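Local atomic coordinates of phosphoribosylaminoimidazole-succinocarboxamide synthase (Saccharomyces cerevisiae, PDB entry 1A48), a protein that catalyses the ATP-dependent joining of L-aspartate to the carboxylate of CAIR, giving SAICAR, in the de novo pathway of purine biosynthesis. Residues I11-A16 / I23-A28; T58-F63 / E297-S302; T216-G221 / E234-D239. All coordinates share one frame; numbering follows the deposited sequence.

Interaction 1. Residues I11-A16 / I23-A28; sequences ILPLVA and IYEVDA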
loop_
_atom_site.group_PDB
_atom_site.type_symbol
_atom_site.label_atom_id
_atom_site.label_comp_id
_atom_site.label_asym_id
_atom_site.label_seq_id
_atom_site.Cartn_x
_atom_site.Cartn_y
_atom_site.Cartn_z
ATOM N N ILE A 11 27.212 -0.442 -1.735
ATOM C CA ILE A 11 27.361 -1.820 -1.336
ATOM C C ILE A 11 26.517 -2.737 -2.205
ATOM O O ILE A 11 26.841 -3.868 -2.586
ATOM C CB ILE A 11 27.163 -2.043 0.179
ATOM C CG1 ILE A 11 28.296 -1.281 0.928
ATOM C CG2 ILE A 11 27.212 -3.526 0.600
ATOM C CD1 ILE A 11 28.007 -1.354 2.427
ATOM N N LEU A 12 25.349 -2.239 -2.528
ATOM C CA LEU A 12 24.327 -2.827 -3.366
ATOM C C LEU A 12 23.908 -1.726 -4.372
ATOM O O LEU A 12 23.796 -0.565 -4.020
ATOM C CB LEU A 12 23.095 -3.150 -2.498
ATOM C CG LEU A 12 22.859 -4.484 -1.917
ATOM C CD1 LEU A 12 24.000 -5.406 -1.774
ATOM C CD2 LEU A 12 21.896 -4.538 -0.752
ATOM N N PRO A 13 23.645 -2.124 -5.605
ATOM C CA PRO A 13 23.178 -1.192 -6.614
ATOM C C PRO A 13 21.720 -0.832 -6.350
ATOM O O PRO A 13 20.916 -1.639 -5.918
ATOM C CB PRO A 13 23.374 -1.911 -7.953
ATOM C CG PRO A 13 23.552 -3.354 -7.602
ATOM C CD PRO A 13 23.768 -3.483 -6.114
ATOM N N LEU A 14 21.359 0.394 -6.604
ATOM C CA LEU A 14 20.027 0.931 -6.480
ATOM C C LEU A 14 19.227 0.554 -7.734
ATOM O O LEU A 14 19.743 0.747 -8.829
ATOM C CB LEU A 14 20.123 2.423 -6.383
ATOM C CG LEU A 14 19.451 3.325 -5.447
ATOM C CD1 LEU A 14 19.048 4.636 -6.119
ATOM C CD2 LEU A 14 18.290 2.764 -4.658
ATOM N N VAL A 15 18.053 -0.003 -7.585
ATOM C CA VAL A 15 17.139 -0.337 -8.647
ATOM C C VAL A 15 16.215 0.853 -8.865
ATOM O O VAL A 15 15.991 1.297 -9.984
ATOM C CB VAL A 15 16.355 -1.611 -8.443
ATOM C CG1 VAL A 15 15.260 -1.832 -9.437
ATOM C CG2 VAL A 15 17.337 -2.759 -8.406
ATOM N N ALA A 16 15.671 1.414 -7.790
ATOM C CA ALA A 16 14.799 2.544 -7.800
ATOM C C ALA A 16 14.557 3.237 -6.476
ATOM O O ALA A 16 14.616 2.663 -5.448
ATOM C CB ALA A 16 13.396 2.053 -8.246
ATOM N N ILE A 23 14.621 0.594 -3.367
ATOM C CA ILE A 23 14.796 -0.799 -3.712
ATOM C C ILE A 23 16.192 -1.087 -4.239
ATOM O O ILE A 23 16.663 -0.355 -5.127
ATOM C CB ILE A 23 13.771 -1.161 -4.827
ATOM C CG1 ILE A 23 12.383 -0.809 -4.327
ATOM C CG2 ILE A 23 13.957 -2.612 -5.189
ATOM C CD1 ILE A 23 11.294 -0.852 -5.360
ATOM N N TYR A 24 16.949 -1.996 -3.727
ATOM C CA TYR A 24 18.234 -2.409 -4.034
ATOM C C TYR A 24 18.202 -3.842 -4.581
ATOM O O TYR A 24 17.398 -4.691 -4.239
ATOM C CB TYR A 24 19.238 -2.467 -2.817
ATOM C CG TYR A 24 19.471 -1.101 -2.262
ATOM C CD1 TYR A 24 18.563 -0.566 -1.360
ATOM C CD2 TYR A 24 20.456 -0.316 -2.694
ATOM C CE1 TYR A 24 18.733 0.730 -0.872
ATOM C CE2 TYR A 24 20.650 0.974 -2.275
ATOM C CZ TYR A 24 19.791 1.499 -1.321
ATOM O OH TYR A 24 19.965 2.798 -0.873
ATOM N N GLU A 25 19.238 -4.130 -5.387
ATOM C CA GLU A 25 19.408 -5.467 -5.914
ATOM C C GLU A 25 20.403 -6.231 -5.069
ATOM O O GLU A 25 21.564 -5.771 -4.902
ATOM C CB GLU A 25 19.889 -5.453 -7.381
ATOM C CG GLU A 25 19.977 -6.884 -7.905
ATOM C CD GLU A 25 20.561 -6.851 -9.332
ATOM O OE1 GLU A 25 21.701 -6.465 -9.585
ATOM O OE2 GLU A 25 19.775 -7.204 -10.198
ATOM N N VAL A 26 20.052 -7.392 -4.549
ATOM C CA VAL A 26 20.933 -8.203 -3.711
ATOM C C VAL A 26 21.770 -9.167 -4.540
ATOM O O VAL A 26 22.970 -9.325 -4.362
ATOM C CB VAL A 26 20.078 -8.922 -2.626
ATOM C CG1 VAL A 26 20.871 -9.898 -1.823
ATOM C CG2 VAL A 26 19.405 -7.879 -1.762
ATOM N N ASP A 27 21.068 -9.855 -5.459
ATOM C CA ASP A 27 21.750 -10.762 -6.373
ATOM C C ASP A 27 20.842 -10.869 -7.581
ATOM O O ASP A 27 19.861 -10.174 -7.691
ATOM C CB ASP A 27 22.195 -12.074 -5.801
ATOM C CG ASP A 27 21.072 -12.930 -5.278
ATOM O OD1 ASP A 27 19.935 -12.848 -5.753
ATOM O OD2 ASP A 27 21.343 -13.731 -4.386
ATOM N N ALA A 28 21.193 -11.805 -8.459
ATOM C CA ALA A 28 20.392 -11.976 -9.671
ATOM C C ALA A 28 18.915 -12.279 -9.473
ATOM O O ALA A 28 18.160 -11.913 -10.397
ATOM C CB ALA A 28 20.981 -13.153 -10.468
#
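V15 N and A16 N both turn to the carbonyl oxygen of I23, the classic beta bulge that accommodates one extra residue in this antiparallel hairpin. The V15 N to I23 O bond measures 2.8 Å and the second, from A16 N, is weak. Two more backbone bonds close the pairing: I23 N reaches A16 O at 2.9 Å, and E25 N reaches P13 O at 3.1 Å, both nearly straight.

The packing gathers round Y24. With chi1 at -65° its CG stands anti to the carbonyl carbon, and the ring lies beneath L14, whose CD2 makes a CH-pi contact 4.1 Å from the ring centroid. L12 CB comes to 3.9 Å from Y24 CD2, while L12 O, a polar atom, meets the ring edge near its plane. Y24 OH is hydrogen-bonded to T6 OG1. A serine in place of Y24 would probably leave L14 CD2 without the face it rests on and T6 OG1 without its hydroxyl partner. Across the strand pair from the ring, the V15 and E25 side chains cross at about a right angle, V15 CG2 lying 3.8 Å from E25 CB.

One charge pairs outside the two segments: E25 OE2 forms a salt bridge with K111 NZ.

Strands 14-17 and 21-27 are the first two of a four-stranded antiparallel sheet, 14-17 being an outermost strand. Strand 30-35 pairs with the far side of 21-27, and its L32 receives the side chains of L12 and V26.

Interaction 2. Residues T58-F63 / E297-S302; sequences TKLSEF and ETLTGS
F63 swings its CG anti to the backbone N (chi1 164°), and this carries the ring across from helix 53-67 to T300, near the end of helix 282-300. One turn earlier, L60 adopts the corresponding first torsion (chi1 -173°), which, with chi2 at 60°, brings CD1 toward the other helix. The result is a helix-helix packing contact between elements more than 230 residues apart in sequence, and it shows two distant helices meeting through a few side chains, with no hydrogen bond passing directly between the two segments.

The ring of F63 lies against the last turn of the other helix. T300 CA sits over one face, displaced toward the rim, in a CH-pi contact 4.2 Å from the centroid of the F63 ring. The carbonyl carbon of L299 lies over that face as well, so it is backbone of the last helical turn that lies over it. T300 OG1 approaches the root of the phenylalanine, 3.6 Å from F63 CB.

Deeper in, two buried leucines meet through methyl groups: L60 CD1 and L299 CD1 are 4.2 Å apart, their side chains crossing at a slant. L299 also packs on I211 of strand 211-223, and L60 on P238, so this inner part of the contact continues into the neighbouring sheet and loop. Immediately after T300 the helix ends: G301 leaves helical geometry with a positive phi.

The carbonyl of L299 has two neighbours of different kinds: its oxygen accepts a hydrogen bond from Y205 OH and lies 3.4 Å from F63 CZ.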
loop_
_atom_site.group_PDB
_atom_site.type_symbol
_atom_site.label_atom_id
_atom_site.label_comp_id
_atom_site.label_asym_id
_atom_site.label_seq_id
_atom_site.Cartn_x
_atom_site.Cartn_y
_atom_site.Cartn_z
ATOM N N THR A 58 5.923 -1.677 7.217
ATOM C CA THR A 58 6.564 -2.921 6.921
ATOM C C THR A 58 5.925 -4.040 7.719
ATOM O O THR A 58 5.482 -5.060 7.180
ATOM C CB THR A 58 8.097 -2.933 7.093
ATOM O OG1 THR A 58 8.616 -1.958 6.187
ATOM C CG2 THR A 58 8.760 -4.237 6.765
ATOM N N LYS A 59 5.810 -3.835 9.037
ATOM C CA LYS A 59 5.205 -4.830 9.925
ATOM C C LYS A 59 3.733 -5.064 9.602
ATOM O O LYS A 59 3.289 -6.188 9.754
ATOM C CB LYS A 59 5.411 -4.371 11.350
ATOM C CG LYS A 59 6.891 -4.448 11.741
ATOM C CD LYS A 59 7.061 -3.658 13.040
ATOM C CE LYS A 59 8.485 -3.994 13.517
ATOM N NZ LYS A 59 8.456 -5.320 14.190
ATOM N N LEU A 60 3.015 -4.015 9.199
ATOM C CA LEU A 60 1.624 -4.235 8.806
ATOM C C LEU A 60 1.523 -5.071 7.537
ATOM O O LEU A 60 0.706 -5.953 7.401
ATOM C CB LEU A 60 1.002 -2.852 8.692
ATOM C CG LEU A 60 -0.499 -2.867 8.456
ATOM C CD1 LEU A 60 -1.246 -3.555 9.588
ATOM C CD2 LEU A 60 -0.926 -1.430 8.207
ATOM N N SER A 61 2.331 -4.854 6.535
ATOM C CA SER A 61 2.349 -5.648 5.331
ATOM C C SER A 61 2.762 -7.047 5.729
ATOM O O SER A 61 2.138 -7.949 5.143
ATOM C CB SER A 61 3.345 -5.253 4.252
ATOM O OG SER A 61 2.856 -4.251 3.472
ATOM N N GLU A 62 3.751 -7.245 6.567
ATOM C CA GLU A 62 4.107 -8.574 6.991
ATOM C C GLU A 62 2.936 -9.268 7.667
ATOM O O GLU A 62 2.756 -10.464 7.407
ATOM C CB GLU A 62 5.286 -8.641 7.920
ATOM C CG GLU A 62 6.583 -8.190 7.286
ATOM C CD GLU A 62 7.670 -8.209 8.395
ATOM O OE1 GLU A 62 7.796 -7.213 9.105
ATOM O OE2 GLU A 62 8.310 -9.233 8.550
ATOM N N PHE A 63 2.098 -8.651 8.444
ATOM C CA PHE A 63 0.930 -9.214 9.056
ATOM C C PHE A 63 -0.072 -9.715 7.975
ATOM O O PHE A 63 -0.588 -10.844 7.991
ATOM C CB PHE A 63 0.280 -8.150 9.965
ATOM C CG PHE A 63 -1.133 -8.512 10.343
ATOM C CD1 PHE A 63 -1.368 -9.418 11.377
ATOM C CD2 PHE A 63 -2.205 -7.996 9.656
ATOM C CE1 PHE A 63 -2.682 -9.816 11.655
ATOM C CE2 PHE A 63 -3.500 -8.391 9.908
ATOM C CZ PHE A 63 -3.734 -9.328 10.916
ATOM N N GLU A 297 -1.539 -1.249 15.888
ATOM C CA GLU A 297 -1.955 -1.986 17.102
ATOM C C GLU A 297 -3.334 -2.553 16.941
ATOM O O GLU A 297 -3.592 -3.684 17.327
ATOM C CB GLU A 297 -1.879 -1.013 18.313
ATOM C CG GLU A 297 -0.462 -0.621 18.685
ATOM C CD GLU A 297 -0.297 0.058 20.040
ATOM O OE1 GLU A 297 -1.248 0.746 20.428
ATOM O OE2 GLU A 297 0.775 0.027 20.641
ATOM N N THR A 298 -4.254 -1.804 16.357
ATOM C CA THR A 298 -5.573 -2.256 16.179
ATOM C C THR A 298 -5.691 -3.396 15.196
ATOM O O THR A 298 -6.440 -4.346 15.481
ATOM C CB THR A 298 -6.656 -1.229 16.001
ATOM O OG1 THR A 298 -7.343 -1.283 14.768
ATOM C CG2 THR A 298 -6.415 0.100 16.469
ATOM N N LEU A 299 -4.957 -3.415 14.109
ATOM C CA LEU A 299 -5.099 -4.527 13.148
ATOM C C LEU A 299 -4.303 -5.767 13.428
ATOM O O LEU A 299 -4.740 -6.876 13.123
ATOM C CB LEU A 299 -4.865 -4.051 11.716
ATOM C CG LEU A 299 -5.822 -3.053 11.138
ATOM C CD1 LEU A 299 -5.200 -2.309 9.966
ATOM C CD2 LEU A 299 -7.162 -3.659 10.793
ATOM N N THR A 300 -3.160 -5.644 14.006
ATOM C CA THR A 300 -2.235 -6.771 14.306
ATOM C C THR A 300 -2.501 -7.400 15.638
ATOM O O THR A 300 -2.186 -8.528 15.976
ATOM C CB THR A 300 -0.933 -5.970 14.178
ATOM O OG1 THR A 300 -0.212 -6.176 12.983
ATOM C CG2 THR A 300 -0.204 -5.552 15.349
ATOM N N GLY A 301 -3.113 -6.636 16.551
ATOM C CA GLY A 301 -3.318 -7.027 17.915
ATOM C C GLY A 301 -2.011 -6.898 18.704
ATOM O O GLY A 301 -1.927 -7.304 19.886
ATOM N N SER A 302 -0.918 -6.377 18.191
ATOM C CA SER A 302 0.352 -6.193 18.809
ATOM C C SER A 302 0.488 -4.802 19.419
ATOM O O SER A 302 -0.195 -3.902 18.967
ATOM C CB SER A 302 1.559 -6.347 17.869
ATOM O OG SER A 302 1.643 -7.662 17.332
#

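Interaction 3. Residues T216-G221 / E234-D239; sequences TKFEFG and EVLTPD
A water-mediated seam joins the long strand 211-223 of the mixed sheet to the loop between strands 228-231 and 241-245, with no direct hydrogen bond between T216-G221 and E234-D239. Three waters supply the polar links. Water 1 accepts from L236 N at 2.8 Å and donates to K217 O, and it is also hydrogen-bonded to T216 OG1. Water 2 donates to both K217 O and E234 O, while water 3 accepts from E219 N and lies 3.1 Å from E234 O, to which it probably donates. Two waters thus grip the carbonyl of K217, and probably two that of E234.

Apolar packing lies beside this seam. The two methyls of L236 serve different partners. L236 CD1 presses on T216, 3.4 Å from T216 OG1; L236 CD2 comes to 4.0 Å from F218 CE1. The threonine hydroxyl, anti to its own backbone N (chi1 -154°), is additionally bonded to S241 OG. V235 CG1 stands near the edge of the F218 ring, 4.4 Å from F218 CE1, and T216 CG2 covers one face from within the same strand. Helix 185-208 packs against this layer through A195 and L198 on F218 and C202 on L236.

The side chain of E234 is about 4 Å from a bound sulfate, probably from the crystallisation liquor, though such ions often mark pockets. Farther along the loop, an ST turn forms: D239 N donates to T237 OG1 at 3.2 Å.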
loop_
_atom_site.group_PDB
_atom_site.type_symbol
_atom_site.label_atom_id
_atom_site.label_comp_id
_atom_site.label_asym_id
_atom_site.label_seq_id
_atom_site.Cartn_x
_atom_site.Cartn_y
_atom_site.Cartn_z
ATOM N N THR A 216 -8.315 -0.639 -2.336
ATOM C CA THR A 216 -6.937 -0.991 -2.210
ATOM C C THR A 216 -6.289 -1.217 -3.558
ATOM O O THR A 216 -6.986 -1.562 -4.473
ATOM C CB THR A 216 -6.661 -2.215 -1.333
ATOM O OG1 THR A 216 -5.343 -2.114 -0.788
ATOM C CG2 THR A 216 -6.900 -3.546 -1.942
ATOM N N LYS A 217 -5.014 -1.107 -3.678
ATOM C CA LYS A 217 -4.302 -1.355 -4.892
ATOM C C LYS A 217 -3.320 -2.484 -4.682
ATOM O O LYS A 217 -2.390 -2.331 -3.880
ATOM C CB LYS A 217 -3.596 -0.103 -5.318
ATOM C CG LYS A 217 -3.007 -0.151 -6.724
ATOM C CD LYS A 217 -2.283 1.187 -6.962
ATOM C CE LYS A 217 -1.098 1.289 -5.983
ATOM N NZ LYS A 217 -0.185 0.090 -6.107
ATOM N N PHE A 218 -3.519 -3.579 -5.414
ATOM C CA PHE A 218 -2.631 -4.699 -5.407
ATOM C C PHE A 218 -1.745 -4.696 -6.689
ATOM O O PHE A 218 -2.083 -4.224 -7.728
ATOM C CB PHE A 218 -3.313 -6.013 -5.352
ATOM C CG PHE A 218 -4.211 -6.329 -4.207
ATOM C CD1 PHE A 218 -3.724 -6.518 -2.952
ATOM C CD2 PHE A 218 -5.561 -6.514 -4.401
ATOM C CE1 PHE A 218 -4.510 -6.882 -1.895
ATOM C CE2 PHE A 218 -6.411 -6.875 -3.381
ATOM C CZ PHE A 218 -5.849 -7.063 -2.142
ATOM N N GLU A 219 -0.613 -5.335 -6.487
ATOM C CA GLU A 219 0.329 -5.627 -7.557
ATOM C C GLU A 219 0.632 -7.121 -7.492
ATOM O O GLU A 219 0.875 -7.659 -6.408
ATOM C CB GLU A 219 1.541 -4.780 -7.440
ATOM C CG GLU A 219 2.486 -4.791 -8.621
ATOM C CD GLU A 219 3.359 -3.507 -8.486
ATOM O OE1 GLU A 219 2.676 -2.446 -8.600
ATOM O OE2 GLU A 219 4.547 -3.762 -8.247
ATOM N N PHE A 220 0.565 -7.800 -8.629
ATOM C CA PHE A 220 0.812 -9.200 -8.794
ATOM C C PHE A 220 1.925 -9.556 -9.791
ATOM O O PHE A 220 2.240 -8.793 -10.711
ATOM C CB PHE A 220 -0.462 -9.934 -9.294
ATOM C CG PHE A 220 -1.623 -9.932 -8.333
ATOM C CD1 PHE A 220 -1.659 -10.775 -7.245
ATOM C CD2 PHE A 220 -2.652 -9.030 -8.491
ATOM C CE1 PHE A 220 -2.696 -10.687 -6.350
ATOM C CE2 PHE A 220 -3.698 -8.952 -7.582
ATOM C CZ PHE A 220 -3.729 -9.789 -6.516
ATOM N N GLY A 221 2.534 -10.679 -9.662
ATOM C CA GLY A 221 3.495 -11.297 -10.520
ATOM C C GLY A 221 3.002 -12.688 -10.879
ATOM O O GLY A 221 1.922 -13.148 -10.409
ATOM N N GLU A 234 3.678 -3.833 -1.720
ATOM C CA GLU A 234 3.060 -3.535 -0.434
ATOM C C GLU A 234 1.560 -3.881 -0.405
ATOM O O GLU A 234 0.843 -3.732 -1.391
ATOM C CB GLU A 234 3.243 -2.080 -0.054
ATOM C CG GLU A 234 2.241 -1.055 -0.398
ATOM C CD GLU A 234 2.707 0.310 0.160
ATOM O OE1 GLU A 234 3.047 0.382 1.370
ATOM O OE2 GLU A 234 2.704 1.176 -0.759
ATOM N N VAL A 235 1.141 -4.453 0.730
ATOM C CA VAL A 235 -0.200 -4.896 0.874
ATOM C C VAL A 235 -0.989 -4.265 1.971
ATOM O O VAL A 235 -0.681 -4.334 3.149
ATOM C CB VAL A 235 -0.109 -6.414 1.124
ATOM C CG1 VAL A 235 -1.398 -7.136 1.274
ATOM C CG2 VAL A 235 0.633 -7.076 -0.030
ATOM N N LEU A 236 -2.095 -3.646 1.615
ATOM C CA LEU A 236 -3.085 -3.097 2.518
ATOM C C LEU A 236 -2.596 -2.235 3.673
ATOM O O LEU A 236 -2.969 -2.391 4.829
ATOM C CB LEU A 236 -4.010 -4.183 3.008
ATOM C CG LEU A 236 -5.248 -4.835 2.529
ATOM C CD1 LEU A 236 -6.267 -4.034 1.799
ATOM C CD2 LEU A 236 -5.073 -6.224 2.011
ATOM N N THR A 237 -1.833 -1.237 3.280
ATOM C CA THR A 237 -1.355 -0.204 4.169
ATOM C C THR A 237 -2.119 1.059 3.818
ATOM O O THR A 237 -2.784 1.177 2.781
ATOM C CB THR A 237 0.149 0.065 3.978
ATOM O OG1 THR A 237 0.288 0.736 2.741
ATOM C CG2 THR A 237 0.999 -1.179 4.010
ATOM N N PRO A 238 -2.038 2.093 4.640
ATOM C CA PRO A 238 -2.678 3.372 4.462
ATOM C C PRO A 238 -2.098 4.101 3.263
ATOM O O PRO A 238 -2.692 5.053 2.839
ATOM C CB PRO A 238 -2.464 4.214 5.735
ATOM C CG PRO A 238 -2.090 3.159 6.704
ATOM C CD PRO A 238 -1.362 2.028 5.960
ATOM N N ASP A 239 -0.940 3.700 2.754
ATOM C CA ASP A 239 -0.325 4.270 1.596
ATOM C C ASP A 239 -0.840 3.558 0.316
ATOM O O ASP A 239 -0.871 4.253 -0.678
ATOM C CB ASP A 239 1.170 4.289 1.582
ATOM C CG ASP A 239 1.888 5.334 2.423
ATOM O OD1 ASP A 239 1.271 6.306 2.807
ATOM O OD2 ASP A 239 3.110 5.198 2.631
HETATM O O HOH W 1 -2.812 -3.075 -1.058
HETATM O O HOH W 2 0.256 -1.952 -3.586
HETATM O O HOH W 3 0.259 -5.801 -3.634
#

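In the fold
The three contacts show how a monomeric enzyme is tied together at several sequence scales. Interaction 1 comes first along the chain, a local hairpin of the four-stranded antiparallel sheet, and closes before the others begin. Interaction 2 joins helices 53-67 and 282-300, and interaction 3 is nested inside the long loop that interaction 2 closes. The centres of these two lie about 14 Å apart and they touch: S61 OG of helix 53-67 probably bonds to V235 N, so that helix meets both the C-terminal helix and the loop beside strand 211-223. Interaction 1 stands apart, its centre about 27 Å from that of interaction 2 and 22 Å from that of interaction 3, touching neither.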